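Local coordinates for protein tengpin (Thermoanaerobacter tengcongensis, PDB 2VH4) that probably inhibits serine proteases and is a serpin crystallised as a loop C-sheet polymer, at residues S32-E37 and Y276-K281; N356-F361 and I374-S379. All coordinates share one frame; numbering follows the deposited sequence.

Both contacts are largely buried and lie on the same side of the chain's centre, with their own centres about 11 Å apart. Contact 1 sets the loop 32-37 against strand 263-281. It is small and held by side chains: a tyrosine, a lysine arm and two weak polar bonds, with K36 at its exposed border. Contact 2 joins neighbouring strands of the C-terminal hairpin. It is larger, with regular backbone bonding and aromatic packing, and its loop end with N356 lies at the surface. The two contacts touch. Y276 OH probably bonds T376 O, and E37 O probably bonds T376 OG1, so loop, long strand and hairpin meet at T376.

Contact 1: residues S32-E37 and Y276-K281; sequences SIDDKE and YEYTIK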
ATOM      1  N   SER A  32       8.522  -7.141   0.041  1.00 14.20           N
ATOM      2  CA  SER A  32       8.564  -6.078   1.047  1.00 14.73           C
ATOM      3  C   SER A  32       9.033  -6.568   2.423  1.00 15.65           C
ATOM      4  O   SER A  32       9.785  -5.871   3.114  1.00 16.84           O
ATOM      5  CB  SER A  32       7.183  -5.435   1.217  1.00 14.94           C
ATOM      6  OG  SER A  32       6.752  -4.786   0.035  1.00 17.08           O
ATOM      7  N   ILE A  33       8.567  -7.748   2.832  1.00 14.56           N
ATOM      8  CA  ILE A  33       8.827  -8.241   4.185  1.00 13.51           C
ATOM      9  C   ILE A  33      10.320  -8.420   4.457  1.00 14.02           C
ATOM     10  O   ILE A  33      11.080  -8.839   3.580  1.00 13.21           O
ATOM     11  CB  ILE A  33       8.036  -9.526   4.517  1.00 12.94           C
ATOM     12  CG1 ILE A  33       8.443 -10.689   3.599  1.00 12.27           C
ATOM     13  CG2 ILE A  33       6.534  -9.241   4.441  1.00 11.84           C
ATOM     14  CD1 ILE A  33       8.118 -12.063   4.153  1.00 11.44           C
ATOM     15  N   ASP A  34      10.729  -8.072   5.673  1.00 14.59           N
ATOM     16  CA  ASP A  34      12.133  -8.127   6.057  1.00 14.82           C
ATOM     17  C   ASP A  34      12.287  -8.615   7.494  1.00 13.87           C
ATOM     18  O   ASP A  34      11.414  -9.324   8.000  1.00 13.18           O
ATOM     19  CB  ASP A  34      12.803  -6.765   5.836  1.00 15.45           C
ATOM     20  CG  ASP A  34      12.115  -5.626   6.581  1.00 19.84           C
ATOM     21  OD1 ASP A  34      11.011  -5.826   7.147  1.00 20.70           O
ATOM     22  OD2 ASP A  34      12.694  -4.512   6.583  1.00 23.36           O
ATOM     23  N   ASP A  35      13.394  -8.247   8.138  1.00 13.32           N
ATOM     24  CA  ASP A  35      13.680  -8.678   9.507  1.00 14.23           C
ATOM     25  C   ASP A  35      12.669  -8.134  10.518  1.00 14.70           C
ATOM     26  O   ASP A  35      12.509  -8.693  11.601  1.00 15.23           O
ATOM     27  CB  ASP A  35      15.102  -8.278   9.922  1.00 14.13           C
ATOM     28  CG  ASP A  35      15.167  -6.889  10.549  1.00 14.94           C
ATOM     29  OD1 ASP A  35      14.937  -5.891   9.830  1.00 13.44           O
ATOM     30  OD2 ASP A  35      15.456  -6.796  11.764  1.00 18.45           O
ATOM     31  N   LYS A  36      11.998  -7.042  10.161  1.00 15.54           N
ATOM     32  CA  LYS A  36      11.035  -6.401  11.046  1.00 16.00           C
ATOM     33  C   LYS A  36       9.872  -7.331  11.359  1.00 16.56           C
ATOM     34  O   LYS A  36       9.216  -7.865  10.456  1.00 16.81           O
ATOM     35  CB  LYS A  36      10.538  -5.094  10.440  1.00 16.46           C
ATOM     36  CG  LYS A  36      11.597  -3.997  10.380  1.00 19.10           C
ATOM     37  CD  LYS A  36      11.261  -3.003   9.275  1.00 21.66           C
ATOM     38  CE  LYS A  36      12.122  -1.762   9.338  1.00 24.43           C
ATOM     39  NZ  LYS A  36      11.837  -0.856   8.189  1.00 30.01           N
ATOM     40  N   GLU A  37       9.645  -7.533  12.652  1.00 16.08           N
ATOM     41  CA  GLU A  37       8.587  -8.393  13.148  1.00 16.57           C
ATOM     42  C   GLU A  37       7.227  -7.770  12.814  1.00 15.52           C
ATOM     43  O   GLU A  37       6.353  -8.433  12.249  1.00 15.15           O
ATOM     44  CB  GLU A  37       8.761  -8.591  14.656  1.00 16.02           C
ATOM     45  CG  GLU A  37       7.856  -9.632  15.282  1.00 18.89           C
ATOM     46  CD  GLU A  37       8.123  -9.804  16.771  1.00 18.98           C
ATOM     47  OE1 GLU A  37       9.064 -10.547  17.133  1.00 20.93           O
ATOM     48  OE2 GLU A  37       7.388  -9.194  17.577  1.00 22.60           O
ATOM     49  N   TYR A 276       1.004  -0.192  15.653  1.00  8.75           N
ATOM     50  CA  TYR A 276       2.355   0.234  15.295  1.00 10.31           C
ATOM     51  C   TYR A 276       2.419   1.107  14.044  1.00 10.63           C
ATOM     52  O   TYR A 276       1.452   1.206  13.286  1.00 11.03           O
ATOM     53  CB  TYR A 276       3.297  -0.980  15.147  1.00  9.75           C
ATOM     54  CG  TYR A 276       2.869  -1.994  14.101  1.00  9.91           C
ATOM     55  CD1 TYR A 276       3.247  -1.849  12.760  1.00  6.74           C
ATOM     56  CD2 TYR A 276       2.091  -3.101  14.453  1.00  8.77           C
ATOM     57  CE1 TYR A 276       2.861  -2.767  11.804  1.00  3.88           C
ATOM     58  CE2 TYR A 276       1.699  -4.023  13.504  1.00  7.14           C
ATOM     59  CZ  TYR A 276       2.090  -3.853  12.181  1.00  8.27           C
ATOM     60  OH  TYR A 276       1.703  -4.775  11.237  1.00  9.76           O
ATOM     61  N   GLU A 277       3.576   1.741  13.858  1.00 10.98           N
ATOM     62  CA  GLU A 277       3.926   2.438  12.626  1.00 11.49           C
ATOM     63  C   GLU A 277       5.036   1.668  11.929  1.00 10.16           C
ATOM     64  O   GLU A 277       5.809   0.954  12.577  1.00  9.49           O
ATOM     65  CB  GLU A 277       4.406   3.854  12.923  1.00 12.10           C
ATOM     66  CG  GLU A 277       3.364   4.742  13.573  1.00 17.67           C
ATOM     67  CD  GLU A 277       3.954   6.025  14.110  1.00 21.06           C
ATOM     68  OE1 GLU A 277       5.179   6.053  14.365  1.00 25.60           O
ATOM     69  OE2 GLU A 277       3.193   7.005  14.281  1.00 21.61           O
ATOM     70  N   TYR A 278       5.113   1.830  10.609  1.00  9.43           N
ATOM     71  CA  TYR A 278       6.078   1.122   9.776  1.00  8.15           C
ATOM     72  C   TYR A 278       6.516   2.008   8.621  1.00  7.54           C
ATOM     73  O   TYR A 278       5.706   2.734   8.038  1.00  5.29           O
ATOM     74  CB  TYR A 278       5.450  -0.165   9.253  1.00  8.81           C
ATOM     75  CG  TYR A 278       6.325  -1.042   8.388  1.00 11.07           C
ATOM     76  CD1 TYR A 278       7.356  -1.806   8.942  1.00 14.01           C
ATOM     77  CD2 TYR A 278       6.092  -1.151   7.021  1.00 11.96           C
ATOM     78  CE1 TYR A 278       8.144  -2.636   8.146  1.00  8.90           C
ATOM     79  CE2 TYR A 278       6.879  -1.980   6.217  1.00 10.33           C
ATOM     80  CZ  TYR A 278       7.898  -2.714   6.789  1.00  9.84           C
ATOM     81  OH  TYR A 278       8.673  -3.533   6.002  1.00 14.07           O
ATOM     82  N   THR A 279       7.805   1.949   8.306  1.00  8.14           N
ATOM     83  CA  THR A 279       8.366   2.671   7.168  1.00  8.16           C
ATOM     84  C   THR A 279       9.178   1.706   6.316  1.00  8.16           C
ATOM     85  O   THR A 279       9.990   0.941   6.838  1.00  8.75           O
ATOM     86  CB  THR A 279       9.257   3.853   7.623  1.00  7.86           C
ATOM     87  OG1 THR A 279       8.507   4.719   8.487  1.00 11.09           O
ATOM     88  CG2 THR A 279       9.731   4.664   6.441  1.00  8.42           C
ATOM     89  N   ILE A 280       8.941   1.730   5.007  1.00  8.79           N
ATOM     90  CA  ILE A 280       9.776   0.977   4.072  1.00  9.72           C
ATOM     91  C   ILE A 280      10.156   1.818   2.841  1.00 10.03           C
ATOM     92  O   ILE A 280       9.295   2.435   2.210  1.00 10.33           O
ATOM     93  CB  ILE A 280       9.131  -0.392   3.671  1.00  9.66           C
ATOM     94  CG1 ILE A 280      10.094  -1.223   2.808  1.00 10.02           C
ATOM     95  CG2 ILE A 280       7.778  -0.192   2.988  1.00  7.82           C
ATOM     96  CD1 ILE A 280       9.594  -2.631   2.462  1.00  9.41           C
ATOM     97  N   LYS A 281      11.450   1.861   2.532  1.00  9.49           N
ATOM     98  CA  LYS A 281      11.912   2.416   1.269  1.00 10.48           C
ATOM     99  C   LYS A 281      11.738   1.314   0.227  1.00 11.24           C
ATOM    100  O   LYS A 281      12.399   0.271   0.303  1.00 11.03           O
ATOM    101  CB  LYS A 281      13.374   2.871   1.360  1.00  9.81           C
TER
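K36 reaches across to Y278 with an extended side chain. Its CD lies 3.3 Å from Y278 CE1, and the lysine arm passes slantwise by the ring. Beyond the ring the lysine ends at the strand backbone, where K36 NZ makes a weak hydrogen bond to T279 O at 2.9 Å. Y278 has its CG anti to the backbone N (chi1 -179°), which carries the hydroxyl from the strand to the loop. There D34 meets it from the opposite direction. Y278 OH gives a weak hydrogen bond to D34 OD1 at 3.5 Å. That oxygen sits at the ring edge, near the ring plane, while the carboxylate and ring planes are 89° apart. In the serpin fold this part of strand 263-281 is an edge strand of sheet A and pairs with strand 314-326, as through Y278 with T322. The loop joins the first helix to strand 39-41 of sheet B. D34 OD1 has a second weak donor in K36 N, at 3.4 Å, so one carboxylate oxygen links the loop backbone to the tyrosine. At the start of the segment I280 CD1 lies 3.3 Å from S32 O and touches S32 CB. S32 OG bonds L28 O.

Contact 2: residues N356-F361 and I374-S379; sequences NRPFIF and IGTVLS
Strands 359-361 and 374-377 run antiparallel, their axes 157° apart, with F359-V377 and F361-G375 as hydrogen-bonded pairs and I360-T376 as the non-hydrogen-bonded pair between them. Each hydrogen-bonded pair is closed by two N-H...O bonds, for example V377 N to F359 O at 3.1 Å. With chi1 at 69°, CG of F361 sits over its own backbone, flanked by N and C. This turns the ring across the neighbouring strand, with one face over G375. G375 CA lies 4.1 Å from the F361 ring centroid in a CH-pi contact, 20° off the ring normal. The ring lies directly against the G375 backbone, F361 CE2 being 3.5 Å from G375 C. An alanine in place of F361 would probably uncover the G375 backbone and take from V377 CG1 its contact with the ring. On the same face, F359 and V377 lie side by side, with F359 CD2 3.6 Å from V377 CG2. F361 also meets the ring of F274, and F359 packs on P272, both from strand 263-281. The other face carries I360 and T376. P358 CB adds to it, 3.8 Å from T376 CB. T376 OG1 bonds S39 OG. Towards the chain end, N356 ND2 lies 3.0 Å from S379 OG, at an angle too poor for a hydrogen bond. The pairing belongs to the C-terminal beta hairpin of strands 359-365 and 371-377, part of sheet B of the serpin fold, with strands 230-237 and 39-41 pairing on its two outer sides.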
ATOM      1  N   ASN A 356      11.837 -15.296  10.486  1.00 20.65           N
ATOM      2  CA  ASN A 356      10.910 -15.785  11.500  1.00 20.88           C
ATOM      3  C   ASN A 356       9.499 -15.992  10.956  1.00 20.29           C
ATOM      4  O   ASN A 356       9.083 -15.291  10.037  1.00 20.85           O
ATOM      5  CB  ASN A 356      10.888 -14.829  12.701  1.00 21.67           C
ATOM      6  CG  ASN A 356      12.081 -15.026  13.641  1.00 25.31           C
ATOM      7  OD1 ASN A 356      12.761 -16.057  13.607  1.00 30.51           O
ATOM      8  ND2 ASN A 356      12.329 -14.036  14.492  1.00 26.17           N
ATOM      9  N   ARG A 357       8.774 -16.955  11.529  1.00 19.14           N
ATOM     10  CA  ARG A 357       7.405 -17.257  11.109  1.00 18.11           C
ATOM     11  C   ARG A 357       6.425 -16.187  11.602  1.00 15.62           C
ATOM     12  O   ARG A 357       6.277 -15.989  12.811  1.00 15.00           O
ATOM     13  CB  ARG A 357       6.979 -18.649  11.592  1.00 17.68           C
ATOM     14  CG  ARG A 357       5.691 -19.157  10.946  1.00 21.14           C
ATOM     15  CD  ARG A 357       5.451 -20.638  11.242  1.00 20.53           C
ATOM     16  NE  ARG A 357       4.607 -20.848  12.421  1.00 28.66           N
ATOM     17  CZ  ARG A 357       5.061 -21.118  13.645  1.00 32.06           C
ATOM     18  NH1 ARG A 357       4.200 -21.291  14.642  1.00 27.64           N
ATOM     19  NH2 ARG A 357       6.371 -21.211  13.881  1.00 32.87           N
ATOM     20  N   PRO A 358       5.770 -15.478  10.664  1.00 13.82           N
ATOM     21  CA  PRO A 358       4.840 -14.413  11.030  1.00 12.63           C
ATOM     22  C   PRO A 358       3.364 -14.810  11.054  1.00 11.51           C
ATOM     23  O   PRO A 358       2.923 -15.645  10.258  1.00 10.55           O
ATOM     24  CB  PRO A 358       5.057 -13.395   9.911  1.00 13.44           C
ATOM     25  CG  PRO A 358       5.434 -14.248   8.692  1.00 12.34           C
ATOM     26  CD  PRO A 358       5.907 -15.596   9.200  1.00 12.95           C
ATOM     27  N   PHE A 359       2.617 -14.196  11.968  1.00 10.37           N
ATOM     28  CA  PHE A 359       1.160 -14.150  11.889  1.00  9.26           C
ATOM     29  C   PHE A 359       0.867 -13.156  10.775  1.00  8.34           C
ATOM     30  O   PHE A 359       1.178 -11.967  10.900  1.00  8.70           O
ATOM     31  CB  PHE A 359       0.563 -13.672  13.225  1.00  9.73           C
ATOM     32  CG  PHE A 359      -0.940 -13.519  13.223  1.00 10.34           C
ATOM     33  CD1 PHE A 359      -1.744 -14.451  13.869  1.00 14.75           C
ATOM     34  CD2 PHE A 359      -1.555 -12.427  12.606  1.00 12.70           C
ATOM     35  CE1 PHE A 359      -3.141 -14.312  13.884  1.00 15.22           C
ATOM     36  CE2 PHE A 359      -2.951 -12.282  12.614  1.00 11.08           C
ATOM     37  CZ  PHE A 359      -3.741 -13.226  13.254  1.00 10.63           C
ATOM     38  N   ILE A 360       0.282 -13.648   9.685  1.00  6.68           N
ATOM     39  CA  ILE A 360      -0.036 -12.808   8.531  1.00  6.14           C
ATOM     40  C   ILE A 360      -1.478 -12.293   8.588  1.00  5.58           C
ATOM     41  O   ILE A 360      -2.388 -13.003   9.029  1.00  3.59           O
ATOM     42  CB  ILE A 360       0.258 -13.554   7.198  1.00  6.79           C
ATOM     43  CG1 ILE A 360       1.766 -13.765   7.033  1.00  6.54           C
ATOM     44  CG2 ILE A 360      -0.310 -12.801   5.985  1.00  6.34           C
ATOM     45  CD1 ILE A 360       2.133 -15.015   6.265  1.00  7.16           C
ATOM     46  N   PHE A 361      -1.675 -11.054   8.143  1.00  5.87           N
ATOM     47  CA  PHE A 361      -3.017 -10.476   8.057  1.00  6.31           C
ATOM     48  C   PHE A 361      -3.226  -9.546   6.859  1.00  7.09           C
ATOM     49  O   PHE A 361      -2.272  -9.046   6.259  1.00  7.36           O
ATOM     50  CB  PHE A 361      -3.391  -9.755   9.358  1.00  4.82           C
ATOM     51  CG  PHE A 361      -2.612  -8.504   9.608  1.00  2.00           C
ATOM     52  CD1 PHE A 361      -3.057  -7.279   9.109  1.00  2.00           C
ATOM     53  CD2 PHE A 361      -1.443  -8.541  10.356  1.00  2.00           C
ATOM     54  CE1 PHE A 361      -2.340  -6.111   9.333  1.00  2.00           C
ATOM     55  CE2 PHE A 361      -0.713  -7.383  10.592  1.00  3.89           C
ATOM     56  CZ  PHE A 361      -1.162  -6.160  10.077  1.00  6.12           C
ATOM     57  N   ILE A 374      -1.811  -5.244   3.750  1.00  6.72           N
ATOM     58  CA  ILE A 374      -1.303  -6.574   4.086  1.00  6.37           C
ATOM     59  C   ILE A 374      -0.045  -6.435   4.937  1.00  6.91           C
ATOM     60  O   ILE A 374       0.847  -5.659   4.602  1.00  8.36           O
ATOM     61  CB  ILE A 374      -1.115  -7.481   2.825  1.00  7.43           C
ATOM     62  CG1 ILE A 374      -0.784  -8.921   3.226  1.00  5.47           C
ATOM     63  CG2 ILE A 374      -0.085  -6.903   1.851  1.00  7.46           C
ATOM     64  CD1 ILE A 374      -0.917  -9.911   2.083  1.00  6.04           C
ATOM     65  N   GLY A 375       0.007  -7.151   6.060  1.00  6.75           N
ATOM     66  CA  GLY A 375       1.105  -6.994   7.008  1.00  6.49           C
ATOM     67  C   GLY A 375       1.409  -8.204   7.868  1.00  7.00           C
ATOM     68  O   GLY A 375       0.797  -9.261   7.706  1.00  6.33           O
ATOM     69  N   THR A 376       2.371  -8.046   8.779  1.00  6.86           N
ATOM     70  CA  THR A 376       2.790  -9.132   9.682  1.00  7.79           C
ATOM     71  C   THR A 376       2.914  -8.641  11.125  1.00  7.84           C
ATOM     72  O   THR A 376       3.279  -7.487  11.363  1.00  6.59           O
ATOM     73  CB  THR A 376       4.152  -9.782   9.256  1.00  6.30           C
ATOM     74  OG1 THR A 376       5.203  -8.808   9.302  1.00  8.94           O
ATOM     75  CG2 THR A 376       4.082 -10.355   7.861  1.00  6.03           C
ATOM     76  N   VAL A 377       2.585  -9.523  12.070  1.00  8.51           N
ATOM     77  CA  VAL A 377       2.821  -9.294  13.503  1.00 10.30           C
ATOM     78  C   VAL A 377       3.344 -10.564  14.159  1.00 10.87           C
ATOM     79  O   VAL A 377       3.142 -11.665  13.642  1.00 10.35           O
ATOM     80  CB  VAL A 377       1.545  -8.853  14.281  1.00 10.25           C
ATOM     81  CG1 VAL A 377       1.300  -7.380  14.123  1.00 14.18           C
ATOM     82  CG2 VAL A 377       0.324  -9.652  13.854  1.00  8.72           C
ATOM     83  N   LEU A 378       4.003 -10.395  15.303  1.00 11.40           N
ATOM     84  CA  LEU A 378       4.432 -11.507  16.148  1.00 13.06           C
ATOM     85  C   LEU A 378       5.537 -12.355  15.539  1.00 14.60           C
ATOM     86  O   LEU A 378       5.847 -12.254  14.348  1.00 14.20           O
ATOM     87  CB  LEU A 378       3.247 -12.401  16.543  1.00 12.29           C
ATOM     88  CG  LEU A 378       2.112 -11.803  17.379  1.00 13.82           C
ATOM     89  CD1 LEU A 378       1.022 -12.847  17.587  1.00 13.32           C
ATOM     90  CD2 LEU A 378       2.619 -11.262  18.720  1.00 13.00           C
ATOM     91  N   SER A 379       6.125 -13.196  16.383  1.00 16.60           N
ATOM     92  CA  SER A 379       7.128 -14.144  15.951  1.00 17.92           C
ATOM     93  C   SER A 379       6.750 -15.509  16.499  1.00 18.63           C
ATOM     94  O   SER A 379       7.047 -15.840  17.650  1.00 19.37           O
ATOM     95  CB  SER A 379       8.503 -13.711  16.431  1.00 17.85           C
ATOM     96  OG  SER A 379       9.488 -14.158  15.527  1.00 25.05           O
TER